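Local coordinates for protein cysteine desulfurase (Elizabethkingia anophelis NUHP1, PDB 5VPR) that probably catalyses the pyridoxal phosphate-dependent removal of sulfur from L-cysteine, leaving L-alanine and passing the sulfur to a carrier, at residues Val32-Ala37 and Asp400-Gly405; Leu158-Leu163 and Ile193-Ala198; Tyr57-Asn60 and Ile65-Leu68. One frame throughout, in Å; residues are numbered along the deposited sequence.

Contact 1 (Val32-Ala37 and Asp400-Gly405)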
loop_
_atom_site.group_PDB
_atom_site.type_symbol
_atom_site.label_atom_id
_atom_site.label_comp_id
_atom_site.label_asym_id
_atom_site.label_seq_id
_atom_site.Cartn_x
_atom_site.Cartn_y
_atom_site.Cartn_z
ATOM N N VAL A 32 -18.074 -11.355 3.744
ATOM C CA VAL A 32 -16.800 -11.639 4.392
ATOM C C VAL A 32 -15.738 -11.078 3.461
ATOM O O VAL A 32 -15.335 -11.736 2.495
ATOM C CB VAL A 32 -16.584 -13.132 4.647
ATOM C CG1 VAL A 32 -15.212 -13.367 5.285
ATOM C CG2 VAL A 32 -17.724 -13.707 5.522
ATOM N N TYR A 33 -15.299 -9.851 3.731
ATOM C CA TYR A 33 -14.456 -9.115 2.790
ATOM C C TYR A 33 -12.997 -9.379 3.136
ATOM O O TYR A 33 -12.465 -8.823 4.107
ATOM C CB TYR A 33 -14.772 -7.627 2.828
ATOM C CG TYR A 33 -14.015 -6.885 1.761
ATOM C CD1 TYR A 33 -14.420 -6.962 0.429
ATOM C CD2 TYR A 33 -12.870 -6.149 2.065
ATOM C CE1 TYR A 33 -13.714 -6.296 -0.582
ATOM C CE2 TYR A 33 -12.142 -5.475 1.053
ATOM C CZ TYR A 33 -12.585 -5.558 -0.273
ATOM O OH TYR A 33 -11.916 -4.915 -1.308
ATOM N N LEU A 34 -12.347 -10.234 2.343
ATOM C CA LEU A 34 -10.938 -10.586 2.529
ATOM C C LEU A 34 -10.123 -10.278 1.276
ATOM O O LEU A 34 -9.236 -11.040 0.879
ATOM C CB LEU A 34 -10.793 -12.057 2.918
ATOM C CG LEU A 34 -11.611 -12.476 4.140
ATOM C CD1 LEU A 34 -11.609 -13.992 4.290
ATOM C CD2 LEU A 34 -11.077 -11.801 5.395
ATOM N N ASP A 35 -10.420 -9.155 0.631
ATOM C CA ASP A 35 -9.687 -8.696 -0.539
ATOM C C ASP A 35 -9.092 -7.319 -0.265
ATOM O O ASP A 35 -9.058 -6.434 -1.131
ATOM C CB ASP A 35 -10.598 -8.673 -1.765
ATOM C CG ASP A 35 -9.823 -8.578 -3.068
ATOM O OD1 ASP A 35 -8.640 -8.980 -3.103
ATOM O OD2 ASP A 35 -10.404 -8.091 -4.060
ATOM N N ASN A 36 -8.637 -7.127 0.972
ATOM C CA ASN A 36 -8.210 -5.803 1.416
ATOM C C ASN A 36 -6.932 -5.338 0.730
ATOM O O ASN A 36 -6.733 -4.131 0.589
ATOM C CB ASN A 36 -8.063 -5.800 2.935
ATOM C CG ASN A 36 -9.395 -6.015 3.605
ATOM O OD1 ASN A 36 -10.224 -5.097 3.645
ATOM N ND2 ASN A 36 -9.644 -7.244 4.079
ATOM N N ALA A 37 -6.072 -6.261 0.288
ATOM C CA ALA A 37 -4.883 -5.861 -0.461
ATOM C C ALA A 37 -5.247 -5.272 -1.814
ATOM O O ALA A 37 -4.432 -4.557 -2.401
ATOM C CB ALA A 37 -3.932 -7.045 -0.663
ATOM N N ASP A 400 -12.831 -18.617 10.063
ATOM C CA ASP A 400 -13.473 -19.932 10.091
ATOM C C ASP A 400 -14.448 -20.089 8.932
ATOM O O ASP A 400 -14.541 -21.165 8.331
ATOM C CB ASP A 400 -14.191 -20.152 11.420
ATOM C CG ASP A 400 -13.241 -20.170 12.596
ATOM O OD1 ASP A 400 -12.045 -20.489 12.406
ATOM O OD2 ASP A 400 -13.696 -19.859 13.714
ATOM N N ILE A 401 -15.173 -19.018 8.595
ATOM C CA ILE A 401 -16.076 -19.059 7.447
ATOM C C ILE A 401 -15.288 -19.292 6.167
ATOM O O ILE A 401 -15.711 -20.054 5.287
ATOM C CB ILE A 401 -16.906 -17.762 7.385
ATOM C CG1 ILE A 401 -17.881 -17.704 8.563
ATOM C CG2 ILE A 401 -17.649 -17.645 6.058
ATOM C CD1 ILE A 401 -18.686 -16.436 8.604
ATOM N N LEU A 402 -14.122 -18.652 6.051
ATOM C CA LEU A 402 -13.242 -18.865 4.907
ATOM C C LEU A 402 -12.771 -20.310 4.841
ATOM O O LEU A 402 -12.833 -20.954 3.788
ATOM C CB LEU A 402 -12.036 -17.919 4.999
ATOM C CG LEU A 402 -10.890 -18.223 4.043
ATOM C CD1 LEU A 402 -11.336 -17.938 2.624
ATOM C CD2 LEU A 402 -9.650 -17.417 4.381
ATOM N N THR A 403 -12.283 -20.835 5.965
ATOM C CA THR A 403 -11.728 -22.182 5.972
ATOM C C THR A 403 -12.792 -23.228 5.647
ATOM O O THR A 403 -12.546 -24.142 4.850
ATOM C CB THR A 403 -11.071 -22.465 7.324
ATOM O OG1 THR A 403 -10.010 -21.517 7.536
ATOM C CG2 THR A 403 -10.494 -23.861 7.343
ATOM N N GLU A 404 -13.980 -23.116 6.249
ATOM C CA GLU A 404 -15.051 -24.048 5.901
ATOM C C GLU A 404 -15.470 -23.881 4.450
ATOM O O GLU A 404 -15.822 -24.866 3.787
ATOM C CB GLU A 404 -16.257 -23.860 6.826
ATOM C CG GLU A 404 -15.958 -24.202 8.275
ATOM C CD GLU A 404 -15.378 -25.607 8.432
ATOM O OE1 GLU A 404 -16.115 -26.586 8.174
ATOM O OE2 GLU A 404 -14.183 -25.727 8.800
ATOM N N GLY A 405 -15.425 -22.646 3.937
ATOM C CA GLY A 405 -15.737 -22.422 2.534
ATOM C C GLY A 405 -14.740 -23.086 1.603
ATOM O O GLY A 405 -15.116 -23.624 0.557
#
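The small mixed sheet of this class-V aminotransferase fold meets the C-terminal helix here: Val32, on strand 29-33, and Leu34, just after it in sequence, pack on Ile401 and Leu402 of helix 396-413. The backbones stand well apart, the closest CA atoms being those of Val32 and Ile401 at 8.1 Å, and branched aliphatic side chains span the gap. Val32 CG2 meets Ile401 CG2 at 4.0 Å; that branch of Ile401 lies opposite its own backbone N, while CG1 lies beside the N (chi1 -68°), which leaves CG2 to face Val32. Deeper in, Leu34 puts its CD1 methyl against Leu402, 3.9 Å from CD2 and 4.0 Å from CB, so that one methyl sits against both the root and the end of the other leucine. Ile364 of the parallel neighbouring strand 364-365 touches Val32, Ile401 and Leu402, making a shared apolar layer between sheet and helix, with Ile401 at its solvent side. Beyond Leu34 the chain turns away from the helix, and polar groups hold it. Asn36 OD1 bonds to Tyr393 OH, while ND2 is shared between Ser389 O and Tyr33 O. The bond from Asn36 ND2 to Tyr33 O is 3.2 Å long and bent, 140° at the hydrogen, with the donor 38° out of the carbonyl plane.

Contact 2 (Leu158-Leu163 and Ile193-Ala198); sequences LQIDVL and IRKVRA
Residues 158-163, a loop running into helix 163-166, pass beside residues 193-198 of helix 189-199, with Leu163 and Lys195 bringing their CA atoms closest, at 7.3 Å. Early on the loop folds tightly: Gln159 centres an inverse gamma turn, closed by a weak bond of 3.2 Å from Ile160 N to Leu158 O. Lys195 does most of the bridging. Its chain runs out extended and bends only at the last torsion (chi4 -51°), which leaves CE near two residues of the loop: Ile160 CD1 lies 4.1 Å from it, the two side chains crossing at about a right angle, and Asp161 OD1 lies at 3.8 Å. Helix 189-199 belongs to the beta-alpha-beta crossover from strand 171-177 to strand 203-207 in the seven-stranded sheet, so the loop covers part of a helix lying on that sheet. At its tip Lys195 NZ forms a long salt bridge of 3.7 Å with Asp161 OD1; NZ also forms a salt bridge with Asp164 OD1, so the one to Asp161 is probably the weaker. Nearer the sheet, Leu163 CD1 and Val196 CG2 make a looser apolar contact at 4.4 Å, with Leu163 also touching Ile123 and Val196 touching Ile204.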
loop_
_atom_site.group_PDB
_atom_site.type_symbol
_atom_site.label_atom_id
_atom_site.label_comp_id
_atom_site.label_asym_id
_atom_site.label_seq_id
_atom_site.Cartn_x
_atom_site.Cartn_y
_atom_site.Cartn_z
ATOM N N LEU A 158 13.184 -11.589 -2.030
ATOM C CA LEU A 158 14.126 -10.962 -2.951
ATOM C C LEU A 158 15.528 -11.529 -2.771
ATOM O O LEU A 158 15.958 -11.820 -1.651
ATOM C CB LEU A 158 14.163 -9.447 -2.748
ATOM C CG LEU A 158 12.948 -8.662 -3.252
ATOM C CD1 LEU A 158 13.095 -7.160 -2.959
ATOM C CD2 LEU A 158 12.748 -8.901 -4.744
ATOM N N GLN A 159 16.243 -11.688 -3.888
ATOM C CA GLN A 159 17.658 -12.072 -3.858
ATOM C C GLN A 159 18.488 -10.791 -3.766
ATOM O O GLN A 159 19.101 -10.330 -4.733
ATOM C CB GLN A 159 18.016 -12.904 -5.084
ATOM N N ILE A 160 18.508 -10.203 -2.566
ATOM C CA ILE A 160 19.061 -8.858 -2.423
ATOM C C ILE A 160 20.575 -8.842 -2.432
ATOM O O ILE A 160 21.168 -7.771 -2.618
ATOM C CB ILE A 160 18.583 -8.153 -1.140
ATOM C CG1 ILE A 160 19.098 -8.871 0.105
ATOM C CG2 ILE A 160 17.072 -8.057 -1.133
ATOM C CD1 ILE A 160 18.873 -8.089 1.372
ATOM N N ASP A 161 21.219 -9.992 -2.254
ATOM C CA ASP A 161 22.675 -10.020 -2.304
ATOM C C ASP A 161 23.215 -9.755 -3.706
ATOM O O ASP A 161 24.418 -9.517 -3.859
ATOM C CB ASP A 161 23.191 -11.355 -1.757
ATOM C CG ASP A 161 23.101 -11.441 -0.232
ATOM O OD1 ASP A 161 23.127 -10.375 0.428
ATOM O OD2 ASP A 161 23.009 -12.571 0.304
ATOM N N VAL A 162 22.353 -9.744 -4.724
ATOM C CA VAL A 162 22.799 -9.324 -6.046
ATOM C C VAL A 162 23.253 -7.863 -6.037
ATOM O O VAL A 162 24.102 -7.464 -6.846
ATOM C CB VAL A 162 21.684 -9.582 -7.078
ATOM C CG1 VAL A 162 20.692 -8.425 -7.140
ATOM C CG2 VAL A 162 22.286 -9.861 -8.430
ATOM N N LEU A 163 22.722 -7.048 -5.115
ATOM C CA LEU A 163 23.139 -5.649 -5.027
ATOM C C LEU A 163 24.630 -5.526 -4.748
ATOM O O LEU A 163 25.258 -4.555 -5.174
ATOM C CB LEU A 163 22.337 -4.927 -3.944
ATOM C CG LEU A 163 20.814 -4.903 -4.142
ATOM C CD1 LEU A 163 20.106 -4.186 -2.999
ATOM C CD2 LEU A 163 20.487 -4.253 -5.460
ATOM N N ILE A 193 18.531 -0.605 2.014
ATOM C CA ILE A 193 18.943 0.797 2.048
ATOM C C ILE A 193 20.376 0.924 2.550
ATOM O O ILE A 193 21.185 1.659 1.977
ATOM C CB ILE A 193 17.964 1.615 2.905
ATOM C CG1 ILE A 193 16.625 1.763 2.170
ATOM C CG2 ILE A 193 18.524 3.000 3.193
ATOM C CD1 ILE A 193 15.580 2.469 2.986
ATOM N N ARG A 194 20.719 0.189 3.612
ATOM C CA ARG A 194 22.094 0.187 4.096
ATOM C C ARG A 194 23.063 -0.209 2.986
ATOM O O ARG A 194 24.096 0.442 2.793
ATOM C CB ARG A 194 22.225 -0.758 5.297
ATOM C CG ARG A 194 23.050 -0.194 6.425
ATOM C CD ARG A 194 23.212 -1.190 7.581
ATOM N NE ARG A 194 21.937 -1.807 7.937
ATOM C CZ ARG A 194 21.668 -3.097 7.774
ATOM N NH1 ARG A 194 22.600 -3.903 7.279
ATOM N NH2 ARG A 194 20.477 -3.581 8.116
ATOM N N LYS A 195 22.747 -1.278 2.242
ATOM C CA LYS A 195 23.604 -1.669 1.124
ATOM C C LYS A 195 23.677 -0.579 0.062
ATOM O O LYS A 195 24.763 -0.281 -0.452
ATOM C CB LYS A 195 23.121 -2.966 0.483
ATOM C CG LYS A 195 23.300 -4.234 1.298
ATOM C CD LYS A 195 22.503 -5.376 0.638
ATOM C CE LYS A 195 22.718 -6.724 1.332
ATOM N NZ LYS A 195 24.167 -7.027 1.498
ATOM N N VAL A 196 22.534 0.023 -0.286
ATOM C CA VAL A 196 22.524 1.027 -1.346
ATOM C C VAL A 196 23.312 2.277 -0.933
ATOM O O VAL A 196 24.024 2.865 -1.749
ATOM C CB VAL A 196 21.073 1.374 -1.746
ATOM C CG1 VAL A 196 21.065 2.506 -2.777
ATOM C CG2 VAL A 196 20.347 0.150 -2.295
ATOM N N ARG A 197 23.190 2.707 0.334
ATOM C CA ARG A 197 23.946 3.864 0.804
ATOM C C ARG A 197 25.442 3.580 0.833
ATOM O O ARG A 197 26.248 4.469 0.543
ATOM C CB ARG A 197 23.491 4.285 2.199
ATOM C CG ARG A 197 22.066 4.747 2.297
ATOM C CD ARG A 197 21.781 5.897 1.376
ATOM N NE ARG A 197 20.522 6.534 1.736
ATOM C CZ ARG A 197 19.814 7.301 0.913
ATOM N NH1 ARG A 197 20.234 7.513 -0.326
ATOM N NH2 ARG A 197 18.677 7.843 1.326
ATOM N N ALA A 198 25.832 2.349 1.191
ATOM C CA ALA A 198 27.246 2.046 1.373
ATOM C C ALA A 198 27.978 1.918 0.044
ATOM O O ALA A 198 29.170 2.212 -0.029
ATOM C CB ALA A 198 27.402 0.757 2.186
#

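Contact 3 (Tyr57-Asn60 and Ile65-Leu68)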
loop_
_atom_site.group_PDB
_atom_site.type_symbol
_atom_site.label_atom_id
_atom_site.label_comp_id
_atom_site.label_asym_id
_atom_site.label_seq_id
_atom_site.Cartn_x
_atom_site.Cartn_y
_atom_site.Cartn_z
ATOM N N TYR A 57 -17.612 23.544 3.205
ATOM C CA TYR A 57 -16.367 24.289 3.024
ATOM C C TYR A 57 -15.834 24.293 1.595
ATOM O O TYR A 57 -14.737 24.816 1.363
ATOM C CB TYR A 57 -15.280 23.741 3.958
ATOM C CG TYR A 57 -15.755 23.563 5.372
ATOM C CD1 TYR A 57 -16.015 24.669 6.183
ATOM C CD2 TYR A 57 -15.956 22.302 5.898
ATOM C CE1 TYR A 57 -16.460 24.513 7.488
ATOM C CE2 TYR A 57 -16.402 22.134 7.206
ATOM C CZ TYR A 57 -16.651 23.240 7.992
ATOM O OH TYR A 57 -17.093 23.068 9.285
ATOM N N ASN A 58 -16.561 23.733 0.638
ATOM C CA ASN A 58 -15.993 23.527 -0.689
ATOM C C ASN A 58 -15.723 24.857 -1.391
ATOM O O ASN A 58 -16.615 25.707 -1.507
ATOM C CB ASN A 58 -16.938 22.653 -1.524
ATOM C CG ASN A 58 -16.526 22.589 -2.969
ATOM O OD1 ASN A 58 -17.203 23.118 -3.858
ATOM N ND2 ASN A 58 -15.396 21.960 -3.215
ATOM N N ALA A 59 -14.489 25.027 -1.864
ATOM C CA ALA A 59 -14.020 26.211 -2.591
ATOM C C ALA A 59 -12.638 25.864 -3.119
ATOM O O ALA A 59 -12.024 24.899 -2.652
ATOM C CB ALA A 59 -13.954 27.461 -1.687
ATOM N N ASN A 60 -12.142 26.642 -4.086
ATOM C CA ASN A 60 -10.793 26.317 -4.531
ATOM C C ASN A 60 -9.784 26.866 -3.537
ATOM O O ASN A 60 -10.098 27.727 -2.715
ATOM C CB ASN A 60 -10.489 26.823 -5.942
ATOM C CG ASN A 60 -9.641 25.806 -6.755
ATOM O OD1 ASN A 60 -8.823 25.052 -6.189
ATOM N ND2 ASN A 60 -9.853 25.769 -8.072
ATOM N N ILE A 65 -9.226 34.541 -1.930
ATOM C CA ILE A 65 -9.226 35.485 -0.820
ATOM C C ILE A 65 -10.498 35.422 0.029
ATOM O O ILE A 65 -10.482 35.912 1.169
ATOM C CB ILE A 65 -8.994 36.929 -1.315
ATOM N N HIS A 66 -11.587 34.840 -0.469
ATOM C CA HIS A 66 -12.813 34.794 0.313
ATOM C C HIS A 66 -12.773 33.657 1.343
ATOM O O HIS A 66 -11.913 32.773 1.312
ATOM C CB HIS A 66 -14.027 34.649 -0.599
ATOM C CG HIS A 66 -13.972 33.454 -1.499
ATOM N ND1 HIS A 66 -13.655 33.544 -2.838
ATOM C CD2 HIS A 66 -14.203 32.143 -1.255
ATOM C CE1 HIS A 66 -13.709 32.340 -3.383
ATOM N NE2 HIS A 66 -14.036 31.473 -2.442
ATOM N N THR A 67 -13.758 33.673 2.247
ATOM C CA THR A 67 -13.672 32.880 3.472
ATOM C C THR A 67 -13.637 31.379 3.188
ATOM O O THR A 67 -12.773 30.657 3.706
ATOM C CB THR A 67 -14.846 33.242 4.392
ATOM O OG1 THR A 67 -14.722 34.612 4.792
ATOM C CG2 THR A 67 -14.871 32.360 5.631
ATOM N N LEU A 68 -14.576 30.880 2.374
ATOM C CA LEU A 68 -14.585 29.442 2.094
ATOM C C LEU A 68 -13.256 28.980 1.511
ATOM O O LEU A 68 -12.751 27.911 1.868
ATOM C CB LEU A 68 -15.719 29.085 1.140
ATOM C CG LEU A 68 -17.142 29.143 1.685
ATOM C CD1 LEU A 68 -18.103 28.586 0.634
ATOM C CD2 LEU A 68 -17.242 28.379 2.992
#
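From its CB outward, Leu68 of helix 67-87 lies against three consecutive residues of the loop, Tyr57, Asn58 and Ala59. The CB itself is 3.7 Å from Ala59 CB, and that same alanine methyl reaches in still closer to the helix backbone, 3.6 Å from Leu68 C. CG lies anti to the carbonyl carbon (chi1 -72°), and the fork sends its two methyls to different parts of the loop backbone. CD1 comes to 3.9 Å from Asn58 O, a van der Waals contact of a methyl with a carbonyl oxygen. CD2 goes to the main chain of Tyr57, 4.2 Å from Tyr57 CA. This is the loop linking helix 44-56 to helix 67-87, and its chain doubles back to touch the first turn of the second helix. His66 occupies the N-cap position of that helix. Its CG is set between its own backbone N and carbonyl carbon (chi1 57°), which folds the imidazole back along the helix start: the ring presents an edge to Ala59 CB, 4.1 Å from His66 NE2, and Leu68 N also lies at the ring edge, in its plane. Ala59 is thus touched by both the histidine and the leucine. No hydrogen bond crosses between the two segments. Polar links come from just beyond them: Ser69 OG bonds to Asn60 O, and Gln70 NE2 to Ile65 O. The CB of Asn58 points away from 65-68, and its ND2 bonds to Tyr53 OH on the preceding helix. The Tyr57 ring turns along helix 67-87 instead, where it touches Val71 and Met75.

Contact 1 closes a loop in which the other two contacts are nested: contact 3 comes first, then contact 2. None touches another. Centres lie about 36 Å apart for contacts 1 and 2, about 44 Å for 1 and 3, and about 48 Å for 2 and 3, which sit on opposite sides of the chain's centre. In the fold-type I layout of this family, contact 2 belongs to the large part built on the seven-stranded sheet, and contact 1 to the part with the small sheets, where it brings an N-terminal strand and the last helix together. Contact 3 sits at the surface between helices 44-56 and 67-87. Lys233, which carries the pyridoxal phosphate, follows contact 2 in sequence.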